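Local coordinates for protein glycosyl transferase family 8 (Streptococcus pneumoniae, PDB 5GVV) that transfers galactose from UDP-galactose to the terminal glucose of the already glycosylated serine-rich repeat protein PsrP, with manganese bound beside the nucleotide, at residues Lys35-Asn40 / Phe96-Lys101; Glu46-Ile51 / Gly60-Cys65; Asp293-Gln298 / Lys395-Ala400; Pro368-Asp373 / Ala399-Tyr404. All coordinates share one frame; numbering follows the deposited sequence.

Interaction 1 of 4, residues Lys35-Asn40 / Phe96-Lys101; sequences KIYLLN and FVTEDK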
loop_
_atom_site.group_PDB
_atom_site.type_symbol
_atom_site.label_atom_id
_atom_site.label_comp_id
_atom_site.label_asym_id
_atom_site.label_seq_id
_atom_site.Cartn_x
_atom_site.Cartn_y
_atom_site.Cartn_z
ATOM N N LYS A 35 15.744 -16.822 3.224
ATOM C CA LYS A 35 14.514 -17.497 3.598
ATOM C C LYS A 35 13.775 -16.566 4.543
ATOM O O LYS A 35 14.137 -16.434 5.718
ATOM C CB LYS A 35 14.805 -18.836 4.271
ATOM C CG LYS A 35 13.558 -19.644 4.594
ATOM C CD LYS A 35 13.940 -21.013 5.122
ATOM C CE LYS A 35 12.721 -21.844 5.481
ATOM N NZ LYS A 35 13.158 -23.121 6.119
ATOM N N ILE A 36 12.758 -15.895 4.014
ATOM C CA ILE A 36 12.030 -14.886 4.772
ATOM C C ILE A 36 10.717 -15.426 5.338
ATOM O O ILE A 36 9.853 -15.895 4.593
ATOM C CB ILE A 36 11.735 -13.647 3.901
ATOM C CG1 ILE A 36 13.044 -12.954 3.502
ATOM C CG2 ILE A 36 10.834 -12.674 4.644
ATOM C CD1 ILE A 36 12.862 -11.794 2.552
ATOM N N TYR A 37 10.572 -15.349 6.657
ATOM C CA TYR A 37 9.301 -15.651 7.303
ATOM C C TYR A 37 8.551 -14.339 7.515
ATOM O O TYR A 37 9.162 -13.326 7.860
ATOM C CB TYR A 37 9.525 -16.320 8.662
ATOM C CG TYR A 37 10.207 -17.672 8.622
ATOM C CD1 TYR A 37 9.474 -18.840 8.793
ATOM C CD2 TYR A 37 11.584 -17.783 8.449
ATOM C CE1 TYR A 37 10.085 -20.081 8.774
ATOM C CE2 TYR A 37 12.208 -19.031 8.431
ATOM C CZ TYR A 37 11.447 -20.174 8.594
ATOM O OH TYR A 37 12.046 -21.422 8.576
ATOM N N LEU A 38 7.239 -14.344 7.296
ATOM C CA LEU A 38 6.436 -13.157 7.589
ATOM C C LEU A 38 5.248 -13.514 8.466
ATOM O O LEU A 38 4.286 -14.139 8.007
ATOM C CB LEU A 38 5.959 -12.472 6.307
ATOM C CG LEU A 38 5.010 -11.280 6.470
ATOM C CD1 LEU A 38 5.614 -10.243 7.393
ATOM C CD2 LEU A 38 4.697 -10.662 5.111
ATOM N N LEU A 39 5.323 -13.124 9.733
ATOM C CA LEU A 39 4.234 -13.372 10.670
ATOM C C LEU A 39 3.110 -12.366 10.436
ATOM O O LEU A 39 3.342 -11.155 10.440
ATOM C CB LEU A 39 4.740 -13.300 12.113
ATOM C CG LEU A 39 5.303 -14.599 12.704
ATOM C CD1 LEU A 39 6.555 -15.041 11.973
ATOM C CD2 LEU A 39 5.573 -14.469 14.210
ATOM N N ASN A 40 1.900 -12.866 10.207
ATOM C CA ASN A 40 0.762 -11.995 9.925
ATOM C C ASN A 40 -0.557 -12.714 10.175
ATOM O O ASN A 40 -0.574 -13.926 10.385
ATOM C CB ASN A 40 0.809 -11.500 8.474
ATOM C CG ASN A 40 0.477 -12.599 7.466
ATOM O OD1 ASN A 40 -0.582 -12.580 6.834
ATOM N ND2 ASN A 40 1.390 -13.552 7.302
ATOM N N PHE A 96 7.441 -20.937 14.392
ATOM C CA PHE A 96 7.412 -21.021 12.933
ATOM C C PHE A 96 8.771 -21.308 12.304
ATOM O O PHE A 96 8.866 -22.067 11.338
ATOM C CB PHE A 96 6.864 -19.721 12.334
ATOM C CG PHE A 96 5.434 -19.434 12.699
ATOM C CD1 PHE A 96 5.136 -18.573 13.750
ATOM C CD2 PHE A 96 4.388 -20.018 11.991
ATOM C CE1 PHE A 96 3.822 -18.299 14.092
ATOM C CE2 PHE A 96 3.070 -19.745 12.325
ATOM C CZ PHE A 96 2.788 -18.885 13.379
ATOM N N VAL A 97 9.819 -20.684 12.836
ATOM C CA VAL A 97 11.152 -20.772 12.241
ATOM C C VAL A 97 11.840 -22.090 12.592
ATOM O O VAL A 97 11.886 -22.477 13.759
ATOM C CB VAL A 97 12.033 -19.583 12.684
ATOM C CG1 VAL A 97 13.376 -19.615 11.974
ATOM C CG2 VAL A 97 11.312 -18.267 12.397
ATOM N N THR A 98 12.378 -22.774 11.583
ATOM C CA THR A 98 12.978 -24.095 11.776
ATOM C C THR A 98 14.493 -24.008 11.905
ATOM O O THR A 98 15.148 -24.970 12.316
ATOM C CB THR A 98 12.636 -25.046 10.610
ATOM O OG1 THR A 98 13.242 -24.567 9.400
ATOM C CG2 THR A 98 11.134 -25.127 10.413
ATOM N N GLU A 99 15.052 -22.853 11.553
ATOM C CA GLU A 99 16.496 -22.662 11.638
ATOM C C GLU A 99 16.936 -22.373 13.072
ATOM O O GLU A 99 16.169 -21.825 13.870
ATOM C CB GLU A 99 16.959 -21.546 10.696
ATOM C CG GLU A 99 16.907 -21.908 9.209
ATOM C CD GLU A 99 15.501 -21.905 8.631
ATOM O OE1 GLU A 99 14.577 -21.360 9.270
ATOM O OE2 GLU A 99 15.322 -22.449 7.523
ATOM N N ASP A 100 18.166 -22.751 13.403
ATOM C CA ASP A 100 18.673 -22.541 14.755
ATOM C C ASP A 100 18.985 -21.061 15.013
ATOM O O ASP A 100 18.956 -20.601 16.160
ATOM C CB ASP A 100 19.902 -23.418 15.017
ATOM C CG ASP A 100 19.596 -24.906 14.902
ATOM O OD1 ASP A 100 18.429 -25.304 15.128
ATOM O OD2 ASP A 100 20.528 -25.678 14.583
ATOM N N LYS A 101 19.273 -20.319 13.944
ATOM C CA LYS A 101 19.502 -18.874 14.053
ATOM C C LYS A 101 18.690 -18.101 13.014
ATOM O O LYS A 101 18.539 -18.549 11.872
ATOM C CB LYS A 101 20.993 -18.534 13.932
ATOM C CG LYS A 101 21.298 -17.040 13.995
ATOM C CD LYS A 101 22.780 -16.753 14.215
ATOM C CE LYS A 101 23.652 -17.318 13.107
ATOM N NZ LYS A 101 25.046 -16.778 13.171
#

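Interaction 2 of 4, residues Glu46-Ile51 / Gly60-Cys65; sequences EWFSQI and GDLIDC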
loop_
_atom_site.group_PDB
_atom_site.type_symbol
_atom_site.label_atom_id
_atom_site.label_comp_id
_atom_site.label_asym_id
_atom_site.label_seq_id
_atom_site.Cartn_x
_atom_site.Cartn_y
_atom_site.Cartn_z
ATOM N N GLU A 46 -2.577 -13.596 -2.539
ATOM C CA GLU A 46 -2.087 -13.146 -3.841
ATOM C C GLU A 46 -0.775 -12.385 -3.717
ATOM O O GLU A 46 0.104 -12.490 -4.579
ATOM C CB GLU A 46 -3.122 -12.249 -4.533
ATOM C CG GLU A 46 -4.365 -12.981 -5.043
ATOM C CD GLU A 46 -5.442 -13.128 -3.991
ATOM O OE1 GLU A 46 -5.197 -12.782 -2.818
ATOM O OE2 GLU A 46 -6.548 -13.591 -4.341
ATOM N N TRP A 47 -0.653 -11.602 -2.653
ATOM C CA TRP A 47 0.576 -10.861 -2.400
ATOM C C TRP A 47 1.718 -11.840 -2.156
ATOM O O TRP A 47 2.784 -11.717 -2.759
ATOM C CB TRP A 47 0.402 -9.917 -1.206
ATOM C CG TRP A 47 1.616 -9.052 -0.936
ATOM C CD1 TRP A 47 1.909 -7.837 -1.495
ATOM C CD2 TRP A 47 2.692 -9.348 -0.041
ATOM N NE1 TRP A 47 3.106 -7.361 -0.998
ATOM C CE2 TRP A 47 3.606 -8.277 -0.105
ATOM C CE3 TRP A 47 2.971 -10.421 0.810
ATOM C CZ2 TRP A 47 4.780 -8.245 0.652
ATOM C CZ3 TRP A 47 4.137 -10.389 1.563
ATOM C CH2 TRP A 47 5.026 -9.307 1.478
ATOM N N PHE A 48 1.481 -12.822 -1.291
ATOM C CA PHE A 48 2.488 -13.833 -0.989
ATOM C C PHE A 48 2.927 -14.617 -2.221
ATOM O O PHE A 48 4.122 -14.842 -2.409
ATOM C CB PHE A 48 1.962 -14.808 0.068
ATOM C CG PHE A 48 2.236 -14.378 1.474
ATOM C CD1 PHE A 48 3.478 -14.611 2.049
ATOM C CD2 PHE A 48 1.250 -13.755 2.229
ATOM C CE1 PHE A 48 3.744 -14.220 3.350
ATOM C CE2 PHE A 48 1.502 -13.360 3.532
ATOM C CZ PHE A 48 2.754 -13.594 4.096
ATOM N N SER A 49 1.972 -15.036 -3.054
ATOM C CA SER A 49 2.303 -15.805 -4.256
ATOM C C SER A 49 3.325 -15.112 -5.159
ATOM O O SER A 49 4.309 -15.731 -5.578
ATOM C CB SER A 49 1.043 -16.153 -5.049
ATOM O OG SER A 49 0.246 -17.075 -4.330
ATOM N N GLN A 50 3.100 -13.833 -5.448
ATOM C CA GLN A 50 3.983 -13.093 -6.346
ATOM C C GLN A 50 5.358 -12.828 -5.742
ATOM O O GLN A 50 6.388 -13.035 -6.396
ATOM C CB GLN A 50 3.344 -11.765 -6.755
ATOM C CG GLN A 50 4.170 -11.001 -7.786
ATOM C CD GLN A 50 4.295 -11.755 -9.099
ATOM O OE1 GLN A 50 3.337 -11.845 -9.862
ATOM N NE2 GLN A 50 5.474 -12.309 -9.361
ATOM N N ILE A 51 5.375 -12.351 -4.502
ATOM C CA ILE A 51 6.628 -11.992 -3.857
ATOM C C ILE A 51 7.465 -13.251 -3.619
ATOM O O ILE A 51 8.697 -13.209 -3.683
ATOM C CB ILE A 51 6.378 -11.252 -2.527
ATOM C CG1 ILE A 51 5.489 -10.027 -2.749
ATOM C CG2 ILE A 51 7.694 -10.837 -1.879
ATOM C CD1 ILE A 51 5.997 -9.085 -3.833
ATOM N N GLY A 60 16.070 -17.784 -2.698
ATOM C CA GLY A 60 15.522 -17.856 -1.352
ATOM C C GLY A 60 14.089 -18.356 -1.347
ATOM O O GLY A 60 13.690 -19.100 -2.240
ATOM N N ASP A 61 13.314 -17.959 -0.340
ATOM C CA ASP A 61 11.902 -18.331 -0.279
ATOM C C ASP A 61 11.126 -17.346 0.592
ATOM O O ASP A 61 11.718 -16.476 1.247
ATOM C CB ASP A 61 11.749 -19.750 0.273
ATOM C CG ASP A 61 10.612 -20.519 -0.382
ATOM O OD1 ASP A 61 9.740 -19.888 -1.020
ATOM O OD2 ASP A 61 10.589 -21.762 -0.247
ATOM N N LEU A 62 9.804 -17.478 0.594
ATOM C CA LEU A 62 8.947 -16.631 1.423
ATOM C C LEU A 62 7.916 -17.493 2.148
ATOM O O LEU A 62 7.131 -18.207 1.515
ATOM C CB LEU A 62 8.255 -15.556 0.576
ATOM C CG LEU A 62 7.315 -14.617 1.340
ATOM C CD1 LEU A 62 8.056 -13.913 2.480
ATOM C CD2 LEU A 62 6.666 -13.597 0.412
ATOM N N ILE A 63 7.923 -17.426 3.476
ATOM C CA ILE A 63 7.078 -18.294 4.286
ATOM C C ILE A 63 5.953 -17.495 4.922
ATOM O O ILE A 63 6.212 -16.559 5.681
ATOM C CB ILE A 63 7.893 -18.989 5.405
ATOM C CG1 ILE A 63 9.224 -19.511 4.857
ATOM C CG2 ILE A 63 7.076 -20.112 6.042
ATOM C CD1 ILE A 63 9.064 -20.580 3.782
ATOM N N ASP A 64 4.712 -17.870 4.618
ATOM C CA ASP A 64 3.539 -17.209 5.186
ATOM C C ASP A 64 3.246 -17.809 6.549
ATOM O O ASP A 64 2.775 -18.940 6.648
ATOM C CB ASP A 64 2.332 -17.373 4.251
ATOM C CG ASP A 64 1.100 -16.612 4.727
ATOM O OD1 ASP A 64 1.162 -15.949 5.787
ATOM O OD2 ASP A 64 0.065 -16.670 4.024
ATOM N N CYS A 65 3.530 -17.052 7.603
ATOM C CA CYS A 65 3.277 -17.537 8.951
ATOM C C CYS A 65 1.992 -16.921 9.485
ATOM O O CYS A 65 1.989 -15.802 10.000
ATOM C CB CYS A 65 4.464 -17.226 9.861
ATOM S SG CYS A 65 5.996 -17.975 9.265
#

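Interaction 3 of 4, residues Asp293-Gln298 / Lys395-Ala400; sequences DYLAEQ and KKMVAA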
loop_
_atom_site.group_PDB
_atom_site.type_symbol
_atom_site.label_atom_id
_atom_site.label_comp_id
_atom_site.label_asym_id
_atom_site.label_seq_id
_atom_site.Cartn_x
_atom_site.Cartn_y
_atom_site.Cartn_z
ATOM N N ASP A 293 -6.401 -30.025 5.431
ATOM C CA ASP A 293 -5.027 -29.562 5.612
ATOM C C ASP A 293 -4.051 -30.545 4.973
ATOM O O ASP A 293 -3.123 -30.154 4.259
ATOM C CB ASP A 293 -4.702 -29.403 7.098
ATOM C CG ASP A 293 -5.565 -28.357 7.774
ATOM O OD1 ASP A 293 -6.779 -28.605 7.945
ATOM O OD2 ASP A 293 -5.025 -27.291 8.138
ATOM N N TYR A 294 -4.274 -31.829 5.231
ATOM C CA TYR A 294 -3.432 -32.874 4.675
ATOM C C TYR A 294 -3.481 -32.853 3.150
ATOM O O TYR A 294 -2.441 -32.904 2.493
ATOM C CB TYR A 294 -3.873 -34.244 5.202
ATOM C CG TYR A 294 -3.191 -35.393 4.504
ATOM C CD1 TYR A 294 -1.909 -35.792 4.869
ATOM C CD2 TYR A 294 -3.821 -36.068 3.470
ATOM C CE1 TYR A 294 -1.282 -36.843 4.225
ATOM C CE2 TYR A 294 -3.202 -37.109 2.818
ATOM C CZ TYR A 294 -1.938 -37.492 3.199
ATOM O OH TYR A 294 -1.335 -38.531 2.540
ATOM N N LEU A 295 -4.689 -32.772 2.590
ATOM C CA LEU A 295 -4.864 -32.765 1.137
ATOM C C LEU A 295 -4.147 -31.572 0.510
ATOM O O LEU A 295 -3.464 -31.709 -0.504
ATOM C CB LEU A 295 -6.347 -32.742 0.764
ATOM C CG LEU A 295 -7.210 -33.902 1.262
ATOM C CD1 LEU A 295 -8.651 -33.758 0.786
ATOM C CD2 LEU A 295 -6.635 -35.247 0.837
ATOM N N ALA A 296 -4.305 -30.403 1.121
ATOM C CA ALA A 296 -3.632 -29.199 0.646
ATOM C C ALA A 296 -2.120 -29.389 0.625
ATOM O O ALA A 296 -1.459 -29.029 -0.355
ATOM C CB ALA A 296 -4.002 -28.009 1.512
ATOM N N GLU A 297 -1.582 -29.935 1.716
ATOM C CA GLU A 297 -0.145 -30.175 1.840
ATOM C C GLU A 297 0.353 -31.122 0.753
ATOM O O GLU A 297 1.404 -30.893 0.152
ATOM C CB GLU A 297 0.182 -30.764 3.222
ATOM C CG GLU A 297 0.059 -29.780 4.383
ATOM C CD GLU A 297 0.116 -30.451 5.746
ATOM O OE1 GLU A 297 0.530 -29.780 6.714
ATOM O OE2 GLU A 297 -0.263 -31.638 5.852
ATOM N N GLN A 298 -0.416 -32.176 0.496
ATOM C CA GLN A 298 -0.015 -33.228 -0.437
ATOM C C GLN A 298 -0.233 -32.880 -1.908
ATOM O O GLN A 298 0.406 -33.466 -2.788
ATOM C CB GLN A 298 -0.776 -34.519 -0.122
ATOM C CG GLN A 298 -0.431 -35.127 1.231
ATOM C CD GLN A 298 1.007 -35.590 1.298
ATOM O OE1 GLN A 298 1.451 -36.378 0.465
ATOM N NE2 GLN A 298 1.750 -35.093 2.280
ATOM N N LYS A 395 -4.145 -40.923 1.920
ATOM C CA LYS A 395 -3.257 -41.114 0.773
ATOM C C LYS A 395 -4.055 -41.634 -0.418
ATOM O O LYS A 395 -3.760 -41.310 -1.572
ATOM C CB LYS A 395 -2.163 -42.130 1.103
ATOM C CG LYS A 395 -1.250 -41.742 2.248
ATOM C CD LYS A 395 -1.307 -42.779 3.375
ATOM C CE LYS A 395 -2.445 -42.484 4.335
ATOM N NZ LYS A 395 -2.284 -41.166 4.968
ATOM N N LYS A 396 -5.073 -42.442 -0.126
ATOM C CA LYS A 396 -5.921 -43.025 -1.159
ATOM C C LYS A 396 -6.751 -41.981 -1.909
ATOM O O LYS A 396 -6.996 -42.125 -3.111
ATOM C CB LYS A 396 -6.820 -44.116 -0.562
ATOM C CG LYS A 396 -6.042 -45.365 -0.141
ATOM C CD LYS A 396 -6.958 -46.473 0.336
ATOM C CE LYS A 396 -6.235 -47.818 0.338
ATOM N NZ LYS A 396 -4.927 -47.776 1.055
HETATM N N MSE A 397 -7.194 -40.936 -1.220
HETATM C CA MSE A 397 -7.930 -39.888 -1.924
HETATM C C MSE A 397 -6.986 -38.983 -2.699
HETATM O O MSE A 397 -7.353 -38.448 -3.751
HETATM C CB MSE A 397 -8.807 -39.049 -0.998
HETATM C CG MSE A 397 -9.679 -38.066 -1.804
HETATM SE SE MSE A 397 -10.784 -36.953 -0.707
HETATM C CE MSE A 397 -12.084 -38.284 -0.183
ATOM N N VAL A 398 -5.775 -38.808 -2.171
ATOM C CA VAL A 398 -4.735 -38.065 -2.879
ATOM C C VAL A 398 -4.553 -38.673 -4.263
ATOM O O VAL A 398 -4.636 -37.975 -5.276
ATOM C CB VAL A 398 -3.392 -38.107 -2.133
ATOM C CG1 VAL A 398 -2.299 -37.428 -2.949
ATOM C CG2 VAL A 398 -3.517 -37.443 -0.773
ATOM N N ALA A 399 -4.331 -39.984 -4.292
ATOM C CA ALA A 399 -4.178 -40.730 -5.536
ATOM C C ALA A 399 -5.430 -40.636 -6.407
ATOM O O ALA A 399 -5.340 -40.527 -7.632
ATOM C CB ALA A 399 -3.852 -42.185 -5.235
ATOM N N ALA A 400 -6.597 -40.692 -5.771
ATOM C CA ALA A 400 -7.864 -40.569 -6.484
ATOM C C ALA A 400 -7.947 -39.219 -7.192
ATOM O O ALA A 400 -8.316 -39.142 -8.364
ATOM C CB ALA A 400 -9.025 -40.735 -5.523
#

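Interaction 4 of 4, residues Pro368-Asp373 / Ala399-Tyr404; sequences PMIAFD and AAIRSY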
loop_
_atom_site.group_PDB
_atom_site.type_symbol
_atom_site.label_atom_id
_atom_site.label_comp_id
_atom_site.label_asym_id
_atom_site.label_seq_id
_atom_site.Cartn_x
_atom_site.Cartn_y
_atom_site.Cartn_z
ATOM N N PRO A 368 -17.760 -34.815 -11.615
ATOM C CA PRO A 368 -17.459 -35.992 -10.794
ATOM C C PRO A 368 -17.402 -35.577 -9.338
ATOM O O PRO A 368 -17.063 -34.422 -9.056
ATOM C CB PRO A 368 -16.057 -36.392 -11.260
ATOM C CG PRO A 368 -15.455 -35.126 -11.788
ATOM C CD PRO A 368 -16.607 -34.405 -12.437
HETATM N N MSE A 369 -17.733 -36.491 -8.432
HETATM C CA MSE A 369 -17.744 -36.185 -7.008
HETATM C C MSE A 369 -17.238 -37.388 -6.218
HETATM O O MSE A 369 -17.625 -38.524 -6.487
HETATM C CB MSE A 369 -19.160 -35.799 -6.562
HETATM C CG MSE A 369 -19.323 -35.576 -5.069
HETATM SE SE MSE A 369 -21.106 -34.918 -4.662
HETATM C CE MSE A 369 -22.161 -36.348 -5.472
ATOM N N ILE A 370 -16.352 -37.143 -5.259
ATOM C CA ILE A 370 -15.833 -38.226 -4.427
ATOM C C ILE A 370 -15.967 -37.847 -2.958
ATOM O O ILE A 370 -16.211 -36.682 -2.630
ATOM C CB ILE A 370 -14.370 -38.565 -4.770
ATOM C CG1 ILE A 370 -13.454 -37.370 -4.485
ATOM C CG2 ILE A 370 -14.259 -38.986 -6.238
ATOM C CD1 ILE A 370 -11.986 -37.651 -4.749
ATOM N N ALA A 371 -15.823 -38.823 -2.069
ATOM C CA ALA A 371 -16.042 -38.565 -0.648
ATOM C C ALA A 371 -15.198 -39.477 0.231
ATOM O O ALA A 371 -14.583 -40.431 -0.258
ATOM C CB ALA A 371 -17.520 -38.718 -0.307
ATOM N N PHE A 372 -15.154 -39.168 1.525
ATOM C CA PHE A 372 -14.572 -40.083 2.505
ATOM C C PHE A 372 -15.671 -40.978 3.056
ATOM O O PHE A 372 -16.849 -40.632 2.959
ATOM C CB PHE A 372 -13.910 -39.321 3.654
ATOM C CG PHE A 372 -12.525 -38.818 3.338
ATOM C CD1 PHE A 372 -11.484 -39.710 3.115
ATOM C CD2 PHE A 372 -12.262 -37.457 3.282
ATOM C CE1 PHE A 372 -10.206 -39.253 2.831
ATOM C CE2 PHE A 372 -10.985 -36.988 3.000
ATOM C CZ PHE A 372 -9.955 -37.890 2.776
ATOM N N ASP A 373 -15.281 -42.113 3.639
ATOM C CA ASP A 373 -16.225 -43.062 4.226
ATOM C C ASP A 373 -17.154 -42.391 5.234
ATOM O O ASP A 373 -18.330 -42.755 5.351
ATOM C CB ASP A 373 -15.470 -44.223 4.899
ATOM C CG ASP A 373 -14.334 -43.743 5.789
ATOM O OD1 ASP A 373 -14.274 -42.532 6.092
ATOM O OD2 ASP A 373 -13.495 -44.578 6.193
ATOM N N ALA A 399 -4.331 -39.984 -4.292
ATOM C CA ALA A 399 -4.178 -40.730 -5.536
ATOM C C ALA A 399 -5.430 -40.636 -6.407
ATOM O O ALA A 399 -5.340 -40.527 -7.632
ATOM C CB ALA A 399 -3.852 -42.185 -5.235
ATOM N N ALA A 400 -6.597 -40.692 -5.771
ATOM C CA ALA A 400 -7.864 -40.569 -6.484
ATOM C C ALA A 400 -7.947 -39.219 -7.192
ATOM O O ALA A 400 -8.316 -39.142 -8.364
ATOM C CB ALA A 400 -9.025 -40.735 -5.523
ATOM N N ILE A 401 -7.612 -38.156 -6.471
ATOM C CA ILE A 401 -7.653 -36.811 -7.035
ATOM C C ILE A 401 -6.692 -36.658 -8.222
ATOM O O ILE A 401 -7.062 -36.094 -9.255
ATOM C CB ILE A 401 -7.376 -35.744 -5.951
ATOM C CG1 ILE A 401 -8.545 -35.697 -4.958
ATOM C CG2 ILE A 401 -7.172 -34.381 -6.578
ATOM C CD1 ILE A 401 -8.280 -34.892 -3.694
ATOM N N ARG A 402 -5.475 -37.182 -8.083
ATOM C CA ARG A 402 -4.492 -37.127 -9.167
ATOM C C ARG A 402 -4.912 -37.884 -10.428
ATOM O O ARG A 402 -4.418 -37.592 -11.522
ATOM C CB ARG A 402 -3.120 -37.607 -8.684
ATOM C CG ARG A 402 -2.289 -36.496 -8.054
ATOM C CD ARG A 402 -0.946 -36.975 -7.540
ATOM N NE ARG A 402 -0.095 -35.841 -7.175
ATOM C CZ ARG A 402 0.368 -35.613 -5.950
ATOM N NH1 ARG A 402 0.076 -36.448 -4.961
ATOM N NH2 ARG A 402 1.135 -34.557 -5.711
ATOM N N SER A 403 -5.823 -38.842 -10.284
ATOM C CA SER A 403 -6.302 -39.609 -11.434
ATOM C C SER A 403 -7.162 -38.740 -12.354
ATOM O O SER A 403 -7.350 -39.065 -13.530
ATOM C CB SER A 403 -7.087 -40.848 -10.982
ATOM O OG SER A 403 -8.422 -40.520 -10.627
ATOM N N TYR A 404 -7.672 -37.632 -11.823
ATOM C CA TYR A 404 -8.507 -36.726 -12.611
ATOM C C TYR A 404 -7.679 -35.731 -13.418
ATOM O O TYR A 404 -8.209 -35.028 -14.286
ATOM C CB TYR A 404 -9.509 -36.002 -11.711
ATOM C CG TYR A 404 -10.603 -36.916 -11.222
ATOM C CD1 TYR A 404 -10.457 -37.636 -10.044
ATOM C CD2 TYR A 404 -11.777 -37.073 -11.949
ATOM C CE1 TYR A 404 -11.451 -38.481 -9.598
ATOM C CE2 TYR A 404 -12.776 -37.915 -11.511
ATOM C CZ TYR A 404 -12.607 -38.615 -10.338
ATOM O OH TYR A 404 -13.596 -39.459 -9.895
#

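Interaction 1 of 4, residues Lys35-Asn40 / Phe96-Lys101
The phenol oxygen of Tyr37 is gripped from several directions: OH donates to OE1 of Glu99 at 2.6 Å, and it accepts a weak but nearly straight bond from the backbone N of Thr98 (3.3 Å, 172° at the hydrogen). A further weak bond comes from NZ of Lys35, two residues back on the same strand. Lys35 lies fully extended, which carries NZ to OE2 of Glu99 for a salt bridge of 2.7 Å. Each carboxylate oxygen thus has its own partner, and each uses its syn lone pair; a bend in the Glu99 chain (chi2 75°) turns the group back toward both. The carboxylate reaches the Tyr37 ring at its edge, the two planes 68° apart. Over one face sits CG2 of Val97, a CH-pi contact 3.9 Å from the ring centroid, so that the ring is covered by a methyl while its hydroxyl is held by polar groups. Farther along, Leu39 CG packs on Phe96 CD1 at 4.1 Å. In this GT-A domain the contact ties the loop entering strand 101-105 to one face of strand 34-40, whose Tyr37 is flanked by Val9 of strand 6-11 and by Ile63 and Cys65 of strand 61-66.

Interaction 2 of 4, residues Glu46-Ile51 / Gly60-Cys65
Helix 46-51 runs nearly antiparallel to strand 61-65, their N-to-C directions 162° apart and their axes 8.8 Å at closest approach. This is the return half of a beta-alpha-beta crossover, in which strand 34-40, helix 45-57 and strand 61-66 follow one another in the Rossmann-like part of the GT-A fold. Phe48 carries most of the helix side. Its ring lies flat between two groups: CE3 of Trp47 is over one face, and the carboxylate of Asp64 is stacked on the opposite face with the planes only 12° apart. CB of Asp64 also makes a CH-pi contact, 3.7 Å from the ring centroid. With its CG anti to the backbone N (chi1 -175°), Asp64 spreads its acid group across the ring instead of pointing an oxygen into it. The carboxylate has polar partners of its own, a salt bridge from OD2 to Lys66 and a hydrogen bond from Asn40 ND2 to OD1, which may offset part of the cost of burying a charge against an aromatic ring. Two residues earlier on the strand, Leu62 meets both Phe48 and Ile51: its CD2 lies 3.7 Å from CD1 of Phe48 and from CG2 of Ile51.

Interaction 3 of 4, residues Asp293-Gln298 / Lys395-Ala400
The ring of Tyr294 is the flat group of this contact, and one of its faces is covered from within its own helix by CG of Gln298, which sits 3.4 Å above the plane and toward the rim. Across the contact, CG2 of Val398 approaches the ring obliquely, coming to 3.6 Å from CE2, while the phenol end reaches the first turn of the other helix. There OH lies 3.2 Å from CG of Lys395, an aliphatic approach and not a polar bond. Lys395 runs across the end of the tyrosine and is bent at three successive torsions, a folded path that brings NZ above the hydroxyl end, on the side of the ring plane opposite Gln298, 3.7 Å from OH of Tyr294. The tyrosine itself stretches over to the partner helix because its CG stands anti to the backbone N (chi1 171°).

The packing joins helix 292-298 to helix 395-402, two neighbouring helices packed side by side against the parallel six-stranded sheet of the C-terminal part, a Rossmann-like alpha/beta layer distinct from the UDP site. Their segments cross at -50° with axes 10.3 Å apart. Val398 is central: besides the ring, its CG2 meets CD2 of Leu295 and CB of Gln298, each at 4.1 Å. On the side facing the sheet, CD1 of Leu295 lies 4.1 Å from SE of Met397, a selenomethionine whose side chain also touches Ile370 and Phe372 of strand 369-372.

Interaction 4 of 4, residues Pro368-Asp373 / Ala399-Tyr404
In the parallel six-stranded sheet of the C-terminal region, the last helix covers strand 369-372, a helix-on-sheet contact of the Rossmann-like alpha/beta type. Ile370 is directed from the strand toward the helix. Its first torsion (chi1 63°) tucks CG1 over its own backbone, flanked by N and C, and this divides the branches: CD1 reaches CG1 of Ile401 at 4.0 Å and CB of Ala400 at 4.3 Å, whereas CG2 turns to the phenol end of Tyr404, 3.7 Å from OH. Tyr404 and Pro368 run alongside, oppositely directed, with CB of the proline 3.6 Å from CE2 of the ring. That ring has the carbonyl oxygen of Ile401 in its plane, at the edge. Just before Tyr404, the carbonyl O of Ala400 accepts bonds from both OG of Ser403, at 2.7 Å, and the backbone N of Ser403; these bonds are consistent with a fixed backbone path leading to Tyr404. Strand 369-372 lies between strands 345-348 and 387-389; Leu347 of the former and Tyr389 of the latter flank Ile370, and Ala400 also rests on Tyr389.

How the interactions relate
The four contacts fall into two pairs in two separate sheets. Interactions 1 and 2 belong to the mixed seven-stranded sheet of the glycosyltransferase region; interaction 2 is nested inside the chain loop closed by interaction 1, their centres are 12 Å apart, and neighbouring strands 34-40 and 61-66 join them. Interactions 3 and 4 follow later in the chain, 9 Å apart between centres, and share helix 395-402 beside the parallel six-stranded sheet. Between the pairs the nearest atoms are about 11 Å or more apart, so nothing touches directly. The first pair lies in the part that binds UDP and manganese, whereas the second builds a separate alpha/beta layer away from those sites.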